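Local coordinates for zona pellucida sperm-binding protein 1 (Gallus gallus, PDB 6GF6) that probably cross-links egg coat filaments through homodimerisation of its ZP-N1 domain, the part described here, at residues L8-C14 against Y100-C106; R29-K34 against V85-L91. The protein carries 2 engineered substitutions. All coordinates share one frame; numbering follows the deposited sequence.

Contact 1: residues L8-C14 against Y100-C106; sequences LQYHYDC and YEVQMTC. Engineered in segment 100-106: Gln103 (natural residue Asn).
Tyr10 and Tyr12 reach from strand 9-14 across to strand 100-106, joining the two sheets of the Ig-like beta sandwich of the ZP-N1 domain. The strands belong to different sheets and run roughly parallel, at 25°, so side chains rather than a backbone ladder join them. The Tyr10 ring turns its edge to the face of Tyr100 in an offset edge-to-face pair, centroids 5.9 Å apart, and its CE1 packs 3.5 Å from Val102 CG2. In Tyr12, CG lies between the backbone N and the carbonyl carbon (chi1 71°); the ring then stands across the gap, with Met104 CG over its face, 4.0 Å from the centroid. Met104 SD lies obliquely beside the same ring as a Met-aromatic contact. At the end of the ring, Tyr12 OH accepts an almost straight bond from Thr105 N at 3.3 Å. Tyr100 reaches back the other way: its OH accepts a hydrogen bond from Leu8 N at 3.3 Å and has another with Leu7 N, while Leu8 CB touches Tyr100 CZ. His11 and Asp13, both of a zinc site in another structure of this protein, leave the backbone on the side away from strand 100-106. At Cys14 and Cys106 the segments are joined covalently by the disulfide Cys14 SG-Cys106 SG, 2.0 Å long with chi3 -81°.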
ATOM      1  N   LEU B   8       1.513  20.689 -14.228  1.00 67.04           N
ATOM      2  CA  LEU B   8       1.047  19.408 -13.707  1.00 63.59           C
ATOM      3  C   LEU B   8       0.236  19.636 -12.437  1.00 63.01           C
ATOM      4  O   LEU B   8       0.666  20.368 -11.542  1.00 63.45           O
ATOM      5  CB  LEU B   8       2.228  18.474 -13.432  1.00 54.06           C
ATOM      6  CG  LEU B   8       1.904  17.093 -12.844  1.00 50.50           C
ATOM      7  CD1 LEU B   8       1.079  16.246 -13.809  1.00 45.17           C
ATOM      8  CD2 LEU B   8       3.193  16.361 -12.460  1.00 41.72           C
ATOM      9  N   GLN B   9      -0.938  19.019 -12.354  1.00 61.76           N
ATOM     10  CA  GLN B   9      -1.763  19.114 -11.157  1.00 61.01           C
ATOM     11  C   GLN B   9      -1.411  17.986 -10.194  1.00 54.53           C
ATOM     12  O   GLN B   9      -1.440  16.809 -10.570  1.00 52.92           O
ATOM     13  CB  GLN B   9      -3.248  19.049 -11.519  1.00 71.25           C
ATOM     14  CG  GLN B   9      -3.751  20.238 -12.329  1.00 78.78           C
ATOM     15  CD  GLN B   9      -3.599  21.559 -11.598  1.00 83.32           C
ATOM     16  OE1 GLN B   9      -4.275  21.810 -10.600  1.00 86.31           O
ATOM     17  NE2 GLN B   9      -2.709  22.414 -12.095  1.00 85.16           N
ATOM     18  N   TYR B  10      -1.098  18.349  -8.951  1.00 50.31           N
ATOM     19  CA  TYR B  10      -0.787  17.365  -7.925  1.00 45.97           C
ATOM     20  C   TYR B  10      -1.018  17.969  -6.546  1.00 46.55           C
ATOM     21  O   TYR B  10      -1.078  19.189  -6.378  1.00 46.72           O
ATOM     22  CB  TYR B  10       0.654  16.847  -8.041  1.00 45.74           C
ATOM     23  CG  TYR B  10       1.714  17.913  -7.889  1.00 48.33           C
ATOM     24  CD1 TYR B  10       2.123  18.340  -6.636  1.00 49.02           C
ATOM     25  CD2 TYR B  10       2.327  18.472  -9.003  1.00 52.62           C
ATOM     26  CE1 TYR B  10       3.090  19.317  -6.493  1.00 52.22           C
ATOM     27  CE2 TYR B  10       3.304  19.444  -8.869  1.00 56.41           C
ATOM     28  CZ  TYR B  10       3.683  19.859  -7.609  1.00 56.44           C
ATOM     29  OH  TYR B  10       4.657  20.823  -7.463  1.00 59.82           O
ATOM     30  N   HIS B  11      -1.158  17.081  -5.565  1.00 42.97           N
ATOM     31  CA  HIS B  11      -1.281  17.456  -4.165  1.00 46.26           C
ATOM     32  C   HIS B  11      -0.960  16.220  -3.338  1.00 44.31           C
ATOM     33  O   HIS B  11      -0.934  15.101  -3.854  1.00 45.78           O
ATOM     34  CB  HIS B  11      -2.687  17.965  -3.849  1.00 45.69           C
ATOM     35  CG  HIS B  11      -3.712  16.876  -3.817  1.00 44.99           C
ATOM     36  ND1 HIS B  11      -4.340  16.411  -4.953  1.00 46.28           N
ATOM     37  CD2 HIS B  11      -4.208  16.149  -2.788  1.00 44.17           C
ATOM     38  CE1 HIS B  11      -5.183  15.448  -4.626  1.00 43.87           C
ATOM     39  NE2 HIS B  11      -5.124  15.271  -3.318  1.00 44.53           N
ATOM     40  N   TYR B  12      -0.751  16.425  -2.039  1.00 39.71           N
ATOM     41  CA  TYR B  12      -0.482  15.316  -1.133  1.00 39.42           C
ATOM     42  C   TYR B  12      -1.307  15.442   0.143  1.00 38.82           C
ATOM     43  O   TYR B  12      -1.752  16.527   0.529  1.00 39.20           O
ATOM     44  CB  TYR B  12       1.015  15.202  -0.794  1.00 35.96           C
ATOM     45  CG  TYR B  12       1.582  16.285   0.093  1.00 37.90           C
ATOM     46  CD1 TYR B  12       2.097  17.455  -0.445  1.00 39.41           C
ATOM     47  CD2 TYR B  12       1.631  16.121   1.472  1.00 37.51           C
ATOM     48  CE1 TYR B  12       2.624  18.444   0.364  1.00 42.36           C
ATOM     49  CE2 TYR B  12       2.160  17.106   2.292  1.00 37.58           C
ATOM     50  CZ  TYR B  12       2.657  18.265   1.729  1.00 42.66           C
ATOM     51  OH  TYR B  12       3.194  19.248   2.527  1.00 41.47           O
ATOM     52  N   ASP B  13      -1.531  14.291   0.775  1.00 36.74           N
ATOM     53  CA  ASP B  13      -2.321  14.185   1.991  1.00 37.20           C
ATOM     54  C   ASP B  13      -1.468  13.598   3.107  1.00 36.04           C
ATOM     55  O   ASP B  13      -0.688  12.664   2.882  1.00 34.71           O
ATOM     56  CB  ASP B  13      -3.552  13.289   1.771  1.00 37.54           C
ATOM     57  CG  ASP B  13      -4.481  13.821   0.695  1.00 49.70           C
ATOM     58  OD1 ASP B  13      -4.716  15.044   0.669  1.00 50.48           O
ATOM     59  OD2 ASP B  13      -4.951  13.022  -0.147  1.00 49.98           O
ATOM     60  N   CYS B  14      -1.602  14.162   4.304  1.00 36.80           N
ATOM     61  CA  CYS B  14      -0.978  13.616   5.501  1.00 36.19           C
ATOM     62  C   CYS B  14      -2.006  12.762   6.229  1.00 36.27           C
ATOM     63  O   CYS B  14      -3.030  13.279   6.674  1.00 37.54           O
ATOM     64  CB  CYS B  14      -0.471  14.725   6.420  1.00 42.00           C
ATOM     65  SG  CYS B  14       0.840  15.736   5.713  1.00 41.49           S
ATOM     66  N   TYR B 100       9.314  18.295 -11.398  1.00 44.77           N
ATOM     67  CA  TYR B 100       8.842  18.988 -10.213  1.00 46.50           C
ATOM     68  C   TYR B 100       9.413  18.315  -8.973  1.00 44.81           C
ATOM     69  O   TYR B 100       9.603  17.097  -8.935  1.00 40.85           O
ATOM     70  CB  TYR B 100       7.304  19.016 -10.132  1.00 48.73           C
ATOM     71  CG  TYR B 100       6.612  19.451 -11.408  1.00 55.91           C
ATOM     72  CD1 TYR B 100       6.472  18.577 -12.482  1.00 58.29           C
ATOM     73  CD2 TYR B 100       6.104  20.738 -11.543  1.00 60.82           C
ATOM     74  CE1 TYR B 100       5.842  18.972 -13.649  1.00 62.28           C
ATOM     75  CE2 TYR B 100       5.475  21.141 -12.706  1.00 64.74           C
ATOM     76  CZ  TYR B 100       5.347  20.255 -13.759  1.00 66.46           C
ATOM     77  OH  TYR B 100       4.722  20.652 -14.923  1.00 71.57           O
ATOM     78  N   GLU B 101       9.689  19.127  -7.960  1.00 46.58           N
ATOM     79  CA  GLU B 101      10.168  18.649  -6.673  1.00 47.87           C
ATOM     80  C   GLU B 101       9.155  19.040  -5.610  1.00 48.06           C
ATOM     81  O   GLU B 101       8.675  20.177  -5.590  1.00 49.70           O
ATOM     82  CB  GLU B 101      11.533  19.233  -6.329  1.00 53.22           C
ATOM     83  CG  GLU B 101      12.036  18.809  -4.966  1.00 57.03           C
ATOM     84  CD  GLU B 101      13.443  19.294  -4.689  1.00 64.70           C
ATOM     85  OE1 GLU B 101      14.280  19.267  -5.619  1.00 68.39           O
ATOM     86  OE2 GLU B 101      13.705  19.707  -3.537  1.00 68.10           O
ATOM     87  N   VAL B 102       8.841  18.098  -4.723  1.00 48.92           N
ATOM     88  CA  VAL B 102       7.841  18.306  -3.684  1.00 50.09           C
ATOM     89  C   VAL B 102       8.420  17.848  -2.359  1.00 48.00           C
ATOM     90  O   VAL B 102       8.954  16.737  -2.259  1.00 45.91           O
ATOM     91  CB  VAL B 102       6.540  17.534  -3.976  1.00 54.45           C
ATOM     92  CG1 VAL B 102       5.475  17.867  -2.937  1.00 56.43           C
ATOM     93  CG2 VAL B 102       6.034  17.836  -5.367  1.00 58.01           C
ATOM     94  N   GLN B 103       8.263  18.678  -1.335  1.00 47.91           N
ATOM     95  CA  GLN B 103       8.645  18.339   0.027  1.00 50.23           C
ATOM     96  C   GLN B 103       7.359  18.074   0.797  1.00 45.21           C
ATOM     97  O   GLN B 103       6.634  19.009   1.147  1.00 48.98           O
ATOM     98  CB  GLN B 103       9.462  19.463   0.662  1.00 57.28           C
ATOM     99  CG  GLN B 103      10.191  19.053   1.934  1.00 64.75           C
ATOM    100  CD  GLN B 103      10.970  20.195   2.574  1.00 73.55           C
ATOM    101  OE1 GLN B 103      12.152  20.054   2.892  1.00 78.40           O
ATOM    102  NE2 GLN B 103      10.306  21.326   2.775  1.00 76.63           N
ATOM    103  N   MET B 104       7.078  16.803   1.058  1.00 40.26           N
ATOM    104  CA  MET B 104       5.896  16.426   1.815  1.00 39.72           C
ATOM    105  C   MET B 104       6.216  16.563   3.297  1.00 41.33           C
ATOM    106  O   MET B 104       7.079  15.851   3.825  1.00 42.29           O
ATOM    107  CB  MET B 104       5.460  15.007   1.456  1.00 41.05           C
ATOM    108  CG  MET B 104       5.104  14.834  -0.020  1.00 43.47           C
ATOM    109  SD  MET B 104       5.040  13.113  -0.578  1.00 52.26           S
ATOM    110  CE  MET B 104       3.507  12.544   0.132  1.00 46.46           C
ATOM    111  N   THR B 105       5.525  17.484   3.960  1.00 38.45           N
ATOM    112  CA  THR B 105       5.738  17.786   5.367  1.00 40.98           C
ATOM    113  C   THR B 105       4.471  17.424   6.126  1.00 39.08           C
ATOM    114  O   THR B 105       3.386  17.918   5.802  1.00 40.61           O
ATOM    115  CB  THR B 105       6.092  19.263   5.557  1.00 45.78           C
ATOM    116  OG1 THR B 105       7.251  19.578   4.778  1.00 48.21           O
ATOM    117  CG2 THR B 105       6.382  19.567   7.011  1.00 46.57           C
ATOM    118  N   CYS B 106       4.605  16.540   7.108  1.00 38.62           N
ATOM    119  CA  CYS B 106       3.456  16.042   7.839  1.00 40.08           C
ATOM    120  C   CYS B 106       3.750  16.088   9.330  1.00 41.58           C
ATOM    121  O   CYS B 106       4.904  15.924   9.743  1.00 41.29           O
ATOM    122  CB  CYS B 106       3.091  14.612   7.414  1.00 40.67           C
ATOM    123  SG  CYS B 106       2.469  14.517   5.709  1.00 40.63           S
TER

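Contact 2: residues R29-K34 against V85-L91; sequences RTVHFK and VQLEEML
Arg29 stretches along the end of segment 85-91, and each part of its chain meets something there. Its CB lies 3.5 Å from Met90 O, and CG passes beside Leu91 CD2 as the two side chains run the same way. The extended chain carries CD to the Glu89 carboxylate and NE to within 3.3 Å of Leu91 CD2. At the tip, NH1 donates a salt-bridge hydrogen bond to Glu89 OE1 at 2.9 Å. The acceptor lies at the edge of the guanidinium, almost in its plane, yet NH1 comes from above the carboxylate plane; the two flat groups are turned 68° apart. Glu89 is buried, and its OE2 has a weak hydrogen bond with Tyr100 OH as a second partner. Next to this pair along the chain, strands 30-34 and 85-90 form an antiparallel ladder in one sheet of the Ig-like sandwich, with two backbone bonds at each of the hydrogen-bonded pairs Thr30-Met90, His32-Glu88 and Lys34-Gln86. Val31, Phe33 and Leu87 occupy the face turned to strands 18-24 and 63-68; there Phe33 CE2 meets Leu87 CD2 at 3.9 Å, and Val31 CG1 lies over one face of the Phe33 ring, toward its rim. On the other face of the sheet Met90, bent at its last torsion (chi3 59°), sets SD over the His32 ring, 3.5 Å from the centroid. His32, Lys34 and Glu88 on this face belong to zinc sites in another structure of this protein, although no zinc is bound in this model. Glu88 OE2 is in a salt bridge with Arg42, and Lys34 NZ with Glu44. Lys34 crosses Glu88 at about a right angle, with Lys34 CE 3.3 Å from Glu88 OE1.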
ATOM      1  N   ARG B  29       0.345  11.824 -21.393  1.00 72.61           N
ATOM      2  CA  ARG B  29       1.530  11.928 -20.558  1.00 64.26           C
ATOM      3  C   ARG B  29       1.433  10.977 -19.367  1.00 61.37           C
ATOM      4  O   ARG B  29       0.366  10.452 -19.041  1.00 60.00           O
ATOM      5  CB  ARG B  29       1.740  13.363 -20.088  1.00 60.91           C
ATOM      6  CG  ARG B  29       1.879  14.337 -21.234  1.00 61.63           C
ATOM      7  CD  ARG B  29       2.242  15.725 -20.757  1.00 61.82           C
ATOM      8  NE  ARG B  29       2.610  16.587 -21.874  1.00 64.63           N
ATOM      9  CZ  ARG B  29       3.132  17.801 -21.745  1.00 65.16           C
ATOM     10  NH1 ARG B  29       3.360  18.303 -20.541  1.00 64.26           N
ATOM     11  NH2 ARG B  29       3.434  18.511 -22.823  1.00 66.53           N
ATOM     12  N   THR B  30       2.577  10.734 -18.736  1.00 46.74           N
ATOM     13  CA  THR B  30       2.622   9.996 -17.485  1.00 47.69           C
ATOM     14  C   THR B  30       3.562  10.724 -16.535  1.00 43.70           C
ATOM     15  O   THR B  30       4.156  11.751 -16.877  1.00 46.21           O
ATOM     16  CB  THR B  30       3.041   8.538 -17.690  1.00 51.22           C
ATOM     17  OG1 THR B  30       2.879   7.828 -16.454  1.00 52.83           O
ATOM     18  CG2 THR B  30       4.483   8.438 -18.148  1.00 51.57           C
ATOM     19  N   VAL B  31       3.687  10.189 -15.326  1.00 44.22           N
ATOM     20  CA  VAL B  31       4.525  10.770 -14.286  1.00 42.11           C
ATOM     21  C   VAL B  31       5.377   9.648 -13.716  1.00 41.48           C
ATOM     22  O   VAL B  31       4.879   8.541 -13.486  1.00 41.63           O
ATOM     23  CB  VAL B  31       3.690  11.451 -13.181  1.00 40.71           C
ATOM     24  CG1 VAL B  31       4.573  11.987 -12.064  1.00 38.61           C
ATOM     25  CG2 VAL B  31       2.857  12.575 -13.763  1.00 44.13           C
ATOM     26  N   HIS B  32       6.671   9.903 -13.575  1.00 40.39           N
ATOM     27  CA  HIS B  32       7.574   9.002 -12.882  1.00 40.22           C
ATOM     28  C   HIS B  32       7.990   9.634 -11.563  1.00 38.94           C
ATOM     29  O   HIS B  32       8.281  10.835 -11.504  1.00 37.97           O
ATOM     30  CB  HIS B  32       8.801   8.687 -13.742  1.00 45.72           C
ATOM     31  CG  HIS B  32       8.511   7.748 -14.869  1.00 50.25           C
ATOM     32  ND1 HIS B  32       9.488   7.274 -15.716  1.00 52.67           N
ATOM     33  CD2 HIS B  32       7.351   7.184 -15.281  1.00 51.86           C
ATOM     34  CE1 HIS B  32       8.940   6.464 -16.604  1.00 53.38           C
ATOM     35  NE2 HIS B  32       7.645   6.393 -16.361  1.00 53.21           N
ATOM     36  N   PHE B  33       7.994   8.823 -10.508  1.00 35.42           N
ATOM     37  CA  PHE B  33       8.300   9.272  -9.158  1.00 34.66           C
ATOM     38  C   PHE B  33       9.671   8.763  -8.739  1.00 34.09           C
ATOM     39  O   PHE B  33      10.033   7.617  -9.023  1.00 36.93           O
ATOM     40  CB  PHE B  33       7.245   8.778  -8.159  1.00 36.84           C
ATOM     41  CG  PHE B  33       5.858   9.300  -8.421  1.00 37.88           C
ATOM     42  CD1 PHE B  33       5.023   8.669  -9.329  1.00 40.11           C
ATOM     43  CD2 PHE B  33       5.383  10.413  -7.745  1.00 38.21           C
ATOM     44  CE1 PHE B  33       3.744   9.143  -9.565  1.00 40.45           C
ATOM     45  CE2 PHE B  33       4.105  10.891  -7.976  1.00 39.35           C
ATOM     46  CZ  PHE B  33       3.286  10.256  -8.887  1.00 40.18           C
ATOM     47  N   LYS B  34      10.432   9.621  -8.061  1.00 31.56           N
ATOM     48  CA  LYS B  34      11.708   9.238  -7.473  1.00 32.14           C
ATOM     49  C   LYS B  34      11.824   9.856  -6.087  1.00 33.26           C
ATOM     50  O   LYS B  34      11.467  11.021  -5.887  1.00 31.11           O
ATOM     51  CB  LYS B  34      12.900   9.680  -8.333  1.00 34.71           C
ATOM     52  CG  LYS B  34      13.060   8.929  -9.646  1.00 37.09           C
ATOM     53  CD  LYS B  34      12.358   9.648 -10.788  1.00 43.26           C
ATOM     54  CE  LYS B  34      12.784   9.089 -12.138  1.00 48.44           C
ATOM     55  NZ  LYS B  34      12.405   7.658 -12.298  1.00 50.95           N
ATOM     56  N   VAL B  85      10.281  14.232  -2.925  1.00 36.01           N
ATOM     57  CA  VAL B  85       9.986  13.390  -4.075  1.00 35.53           C
ATOM     58  C   VAL B  85      10.118  14.239  -5.326  1.00 38.37           C
ATOM     59  O   VAL B  85       9.738  15.414  -5.331  1.00 41.84           O
ATOM     60  CB  VAL B  85       8.572  12.776  -3.994  1.00 35.05           C
ATOM     61  CG1 VAL B  85       8.281  11.931  -5.228  1.00 32.52           C
ATOM     62  CG2 VAL B  85       8.422  11.938  -2.735  1.00 31.11           C
ATOM     63  N   GLN B  86      10.655  13.646  -6.386  1.00 39.95           N
ATOM     64  CA  GLN B  86      10.717  14.282  -7.693  1.00 44.08           C
ATOM     65  C   GLN B  86       9.672  13.656  -8.603  1.00 40.23           C
ATOM     66  O   GLN B  86       9.551  12.429  -8.661  1.00 37.90           O
ATOM     67  CB  GLN B  86      12.110  14.141  -8.310  1.00 54.59           C
ATOM     68  CG  GLN B  86      12.277  14.896  -9.621  1.00 67.16           C
ATOM     69  CD  GLN B  86      13.616  14.639 -10.275  1.00 78.52           C
ATOM     70  OE1 GLN B  86      14.352  13.740  -9.875  1.00 84.08           O
ATOM     71  NE2 GLN B  86      13.934  15.425 -11.296  1.00 85.39           N
ATOM     72  N   LEU B  87       8.901  14.501  -9.281  1.00 41.74           N
ATOM     73  CA  LEU B  87       7.939  14.072 -10.287  1.00 43.68           C
ATOM     74  C   LEU B  87       8.485  14.436 -11.653  1.00 45.64           C
ATOM     75  O   LEU B  87       8.805  15.603 -11.903  1.00 46.48           O
ATOM     76  CB  LEU B  87       6.577  14.730 -10.084  1.00 46.07           C
ATOM     77  CG  LEU B  87       5.844  14.423  -8.787  1.00 48.13           C
ATOM     78  CD1 LEU B  87       6.392  15.285  -7.684  1.00 51.12           C
ATOM     79  CD2 LEU B  87       4.355  14.669  -8.961  1.00 50.23           C
ATOM     80  N   GLU B  88       8.594  13.447 -12.526  1.00 45.52           N
ATOM     81  CA  GLU B  88       9.052  13.660 -13.891  1.00 46.27           C
ATOM     82  C   GLU B  88       7.863  13.442 -14.811  1.00 46.70           C
ATOM     83  O   GLU B  88       7.423  12.305 -15.008  1.00 47.55           O
ATOM     84  CB  GLU B  88      10.204  12.726 -14.240  1.00 49.84           C
ATOM     85  CG  GLU B  88      11.478  13.052 -13.493  1.00 52.07           C
ATOM     86  CD  GLU B  88      12.683  12.326 -14.041  1.00 55.70           C
ATOM     87  OE1 GLU B  88      12.514  11.258 -14.672  1.00 55.89           O
ATOM     88  OE2 GLU B  88      13.806  12.826 -13.826  1.00 62.04           O
ATOM     89  N   GLU B  89       7.323  14.530 -15.339  1.00 46.89           N
ATOM     90  CA  GLU B  89       6.267  14.423 -16.332  1.00 48.50           C
ATOM     91  C   GLU B  89       6.875  13.985 -17.652  1.00 47.82           C
ATOM     92  O   GLU B  89       7.851  14.577 -18.119  1.00 50.21           O
ATOM     93  CB  GLU B  89       5.539  15.758 -16.487  1.00 52.07           C
ATOM     94  CG  GLU B  89       4.320  15.685 -17.394  1.00 57.13           C
ATOM     95  CD  GLU B  89       3.589  17.009 -17.514  1.00 63.91           C
ATOM     96  OE1 GLU B  89       2.495  17.028 -18.116  1.00 67.54           O
ATOM     97  OE2 GLU B  89       4.111  18.032 -17.022  1.00 65.17           O
ATOM     98  N   MET B  90       6.331  12.926 -18.238  1.00 47.34           N
ATOM     99  CA  MET B  90       6.968  12.311 -19.389  1.00 51.55           C
ATOM    100  C   MET B  90       5.980  12.129 -20.528  1.00 54.54           C
ATOM    101  O   MET B  90       4.821  11.757 -20.318  1.00 55.00           O
ATOM    102  CB  MET B  90       7.601  10.973 -19.015  1.00 57.87           C
ATOM    103  CG  MET B  90       8.854  11.147 -18.175  1.00 63.85           C
ATOM    104  SD  MET B  90       9.637   9.598 -17.757  1.00 73.17           S
ATOM    105  CE  MET B  90       9.974   8.911 -19.379  1.00 73.51           C
ATOM    106  N   LEU B  91       6.470  12.397 -21.735  1.00 48.05           N
ATOM    107  CA  LEU B  91       5.775  12.149 -22.985  1.00 50.76           C
ATOM    108  C   LEU B  91       5.867  10.678 -23.368  1.00 50.84           C
ATOM    109  O   LEU B  91       6.737   9.940 -22.898  1.00 48.93           O
ATOM    110  CB  LEU B  91       6.384  13.005 -24.093  1.00 52.50           C
ATOM    111  CG  LEU B  91       6.524  14.494 -23.768  1.00 53.00           C
ATOM    112  CD1 LEU B  91       7.125  15.238 -24.950  1.00 54.59           C
ATOM    113  CD2 LEU B  91       5.183  15.110 -23.367  1.00 53.70           C
TER

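Overall arrangement
From the N terminus the chain runs through segment 8-14, turns back along strand 18-24 of the same sheet, and crosses to the second sheet at strand 30-36. Fifty residues follow segment 29-34, among them strands 53-57 and 63-68 of the first sheet, before segment 85-91 pairs with it and closes contact 2. The chain then reverses into strand 96-107, whose residues 100-106 meet the first strand and close contact 1. Contact 2 thus nests within the larger loop of contact 1. Contact 2 lies within one sheet; contact 1 joins that sheet to the other. Strands 80-90 and 96-107 are neighbours, bonded through Leu87 with Tyr100 and Val85 with Val102, while Leu8 touches Val31.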